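Local coordinates for thymocyte nuclear protein 1 (Leishmania major, PDB 2AR1) that is of unknown function but carries an EVE domain of the PUA clan, a relationship consistent with recognition of modified bases in nucleic acids, at residues Met59-Lys64 and Val84-Asp89. Sequence-based numbering, arbitrary orientation.
Sequences MSVGDK and VRLAYD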
ATOM      1  N   MET A  59       1.660 -10.204  -5.036  1.00 16.46           N
ATOM      2  CA  MET A  59       2.878  -9.474  -4.771  1.00 15.57           C
ATOM      3  C   MET A  59       3.962 -10.493  -4.584  1.00 16.45           C
ATOM      4  O   MET A  59       3.688 -11.580  -4.127  1.00 18.78           O
ATOM      5  CB  MET A  59       2.778  -8.671  -3.521  1.00 17.46           C
ATOM      6  CG  MET A  59       1.871  -7.501  -3.645  1.00 17.56           C
ATOM      7  SD  MET A  59       1.562  -6.655  -2.126  1.00 21.15           S
ATOM      8  CE  MET A  59       0.522  -5.456  -2.771  1.00 23.72           C
ATOM      9  N   SER A  60       5.189 -10.097  -4.942  1.00 15.26           N
ATOM     10  CA  SER A  60       6.412 -10.871  -4.729  1.00 12.28           C
ATOM     11  C   SER A  60       7.423 -10.145  -3.880  1.00 13.23           C
ATOM     12  O   SER A  60       7.503  -8.930  -3.895  1.00 14.94           O
ATOM     13  CB  SER A  60       7.116 -11.138  -6.053  1.00 14.44           C
ATOM     14  OG  SER A  60       6.383 -12.067  -6.879  1.00 20.79           O
ATOM     15  N   VAL A  61       8.346 -10.926  -3.291  1.00 14.37           N
ATOM     16  CA  VAL A  61       9.379 -10.314  -2.424  1.00 15.72           C
ATOM     17  C   VAL A  61      10.195  -9.401  -3.310  1.00 16.90           C
ATOM     18  O   VAL A  61      10.503  -9.735  -4.439  1.00 15.92           O
ATOM     19  CB  VAL A  61      10.217 -11.369  -1.661  1.00 13.94           C
ATOM     20  CG1 VAL A  61      11.357 -10.723  -0.822  1.00 13.78           C
ATOM     21  CG2 VAL A  61       9.344 -12.200  -0.769  1.00 12.14           C
ATOM     22  N   GLY A  62      10.511  -8.218  -2.784  1.00 17.74           N
ATOM     23  CA  GLY A  62      11.270  -7.230  -3.542  1.00 19.63           C
ATOM     24  C   GLY A  62      10.423  -6.250  -4.321  1.00 17.09           C
ATOM     25  O   GLY A  62      10.899  -5.194  -4.784  1.00 18.69           O
ATOM     26  N   ASP A  63       9.151  -6.581  -4.537  1.00 17.03           N
ATOM     27  CA  ASP A  63       8.266  -5.576  -5.119  1.00 17.46           C
ATOM     28  C   ASP A  63       8.193  -4.187  -4.392  1.00 19.66           C
ATOM     29  O   ASP A  63       8.257  -4.069  -3.138  1.00 17.68           O
ATOM     30  CB  ASP A  63       6.844  -6.152  -5.232  1.00 19.58           C
ATOM     31  CG  ASP A  63       6.655  -7.114  -6.378  1.00 16.53           C
ATOM     32  OD1 ASP A  63       7.594  -7.443  -7.165  1.00 17.87           O
ATOM     33  OD2 ASP A  63       5.534  -7.686  -6.429  1.00 19.49           O
ATOM     34  N   LYS A  64       8.066  -3.167  -5.216  1.00 16.21           N
ATOM     35  CA  LYS A  64       8.188  -1.776  -4.704  1.00 18.96           C
ATOM     36  C   LYS A  64       6.805  -1.326  -4.350  1.00 18.52           C
ATOM     37  O   LYS A  64       5.839  -1.677  -5.031  1.00 18.26           O
ATOM     38  CB  LYS A  64       8.872  -0.894  -5.756  1.00 22.13           C
ATOM     39  CG  LYS A  64      10.284  -1.199  -6.100  1.00 30.34           C
ATOM     40  CD  LYS A  64      11.132  -1.201  -4.853  1.00 32.60           C
ATOM     41  CE  LYS A  64      12.548  -0.691  -5.005  1.00 42.73           C
ATOM     42  NZ  LYS A  64      12.959  -0.116  -3.677  1.00 44.01           N
ATOM     43  N   VAL A  84       8.634  -7.657   1.789  1.00 18.01           N
ATOM     44  CA  VAL A  84       9.625  -8.610   2.302  1.00 18.64           C
ATOM     45  C   VAL A  84       9.184 -10.057   2.666  1.00 18.82           C
ATOM     46  O   VAL A  84      10.011 -10.894   2.922  1.00 18.89           O
ATOM     47  CB  VAL A  84      10.465  -8.037   3.478  1.00 18.88           C
ATOM     48  CG1 VAL A  84      11.216  -6.782   3.002  1.00 22.92           C
ATOM     49  CG2 VAL A  84       9.581  -7.737   4.666  1.00 20.12           C
ATOM     50  N   ARG A  85       7.887 -10.327   2.650  1.00 21.08           N
ATOM     51  CA  ARG A  85       7.416 -11.685   2.760  1.00 19.52           C
ATOM     52  C   ARG A  85       6.146 -11.847   1.929  1.00 18.18           C
ATOM     53  O   ARG A  85       5.287 -10.974   1.913  1.00 19.63           O
ATOM     54  CB  ARG A  85       7.056 -12.034   4.187  1.00 21.78           C
ATOM     55  CG  ARG A  85       6.975 -13.572   4.349  1.00 24.62           C
ATOM     56  CD  ARG A  85       6.293 -14.089   5.584  1.00 25.96           C
ATOM     57  NE  ARG A  85       6.474 -15.558   5.716  1.00 25.07           N
ATOM     58  CZ  ARG A  85       5.793 -16.489   5.019  1.00 27.83           C
ATOM     59  NH1 ARG A  85       4.865 -16.175   4.060  1.00 24.98           N
ATOM     60  NH2 ARG A  85       6.046 -17.772   5.289  1.00 28.78           N
ATOM     61  N   LEU A  86       6.014 -13.028   1.319  1.00 21.14           N
ATOM     62  CA  LEU A  86       4.809 -13.352   0.606  1.00 22.86           C
ATOM     63  C   LEU A  86       3.571 -13.517   1.484  1.00 21.24           C
ATOM     64  O   LEU A  86       3.676 -13.814   2.646  1.00 21.07           O
ATOM     65  CB  LEU A  86       5.022 -14.656  -0.135  1.00 23.23           C
ATOM     66  CG  LEU A  86       6.044 -14.741  -1.262  1.00 23.87           C
ATOM     67  CD1 LEU A  86       6.067 -16.134  -1.764  1.00 26.35           C
ATOM     68  CD2 LEU A  86       5.696 -13.811  -2.378  1.00 22.79           C
ATOM     69  N   ALA A  87       2.395 -13.424   0.853  1.00 21.33           N
ATOM     70  CA  ALA A  87       1.128 -13.399   1.557  1.00 19.34           C
ATOM     71  C   ALA A  87       0.875 -14.623   2.459  1.00 16.19           C
ATOM     72  O   ALA A  87       1.208 -15.784   2.121  1.00 17.98           O
ATOM     73  CB  ALA A  87      -0.012 -13.193   0.565  1.00 20.23           C
ATOM     74  N   TYR A  88       0.411 -14.348   3.673  1.00 16.06           N
ATOM     75  CA  TYR A  88       0.067 -15.353   4.621  1.00 18.25           C
ATOM     76  C   TYR A  88      -1.203 -14.922   5.312  1.00 17.31           C
ATOM     77  O   TYR A  88      -1.649 -13.801   5.123  1.00 20.66           O
ATOM     78  CB  TYR A  88       1.211 -15.545   5.625  1.00 17.79           C
ATOM     79  CG  TYR A  88       1.644 -14.333   6.443  1.00 17.02           C
ATOM     80  CD1 TYR A  88       2.482 -13.375   5.910  1.00 20.76           C
ATOM     81  CD2 TYR A  88       1.257 -14.211   7.777  1.00 14.37           C
ATOM     82  CE1 TYR A  88       2.896 -12.275   6.676  1.00 17.28           C
ATOM     83  CE2 TYR A  88       1.640 -13.107   8.540  1.00 18.29           C
ATOM     84  CZ  TYR A  88       2.479 -12.168   7.977  1.00 19.33           C
ATOM     85  OH  TYR A  88       2.904 -11.073   8.763  1.00 22.67           O
ATOM     86  N   ASP A  89      -1.772 -15.793   6.130  1.00 18.38           N
ATOM     87  CA  ASP A  89      -3.082 -15.527   6.735  1.00 18.45           C
ATOM     88  C   ASP A  89      -3.055 -14.298   7.609  1.00 17.30           C
ATOM     89  O   ASP A  89      -2.123 -14.132   8.411  1.00 17.25           O
ATOM     90  CB  ASP A  89      -3.585 -16.718   7.537  1.00 18.55           C
ATOM     91  CG  ASP A  89      -4.231 -17.784   6.664  1.00 20.79           C
ATOM     92  OD1 ASP A  89      -3.980 -17.885   5.422  1.00 18.25           O
ATOM     93  OD2 ASP A  89      -5.047 -18.497   7.257  1.00 25.61           O
TER
HETATM   94  O   HOH W   1       2.193 -12.473  -1.909  1.00 24.73           O
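Leu86 reaches across to the turn at Ser60 with one methyl: CD2 lies 3.5 Å from Met59 O and 3.8 Å from Ser60 CA. Its branched end lets CD2 touch the turn while CG meets Val61 CG2 at 4.2 Å, a small apolar patch near the surface. Val61 turns both methyls to Val84 O, each 4.0 Å from it, because chi1 of 176° carries CG1 opposite the amide N; a branched residue suits this straddling role. No direct hydrogen bond joins the segments. Instead one water donates to Met59 O (2.8 Å) and accepts from Ala87 N, bridging the two backbones.

The turn that presents Val61 is a type II beta turn, Ser60 to Asp63, closed by Asp63 N to Ser60 O. Gly62 takes its third position with phi 92°, a shape that a residue lacking CB adopts readily. Asp63 OD2 also accepts from Ser60 N at 2.9 Å, from above the carboxylate plane, and from Trp22 NE1, while OD1 takes His20 N. In segment 84-89, Val84 and Arg85 form a classic beta bulge facing Asp116, where the chain turns a corner. The contact joins the loop between helix 50-58 and strand 64-69 to bent strand 76-89, with Met59 packing on Val115, Trp22 and Leu24.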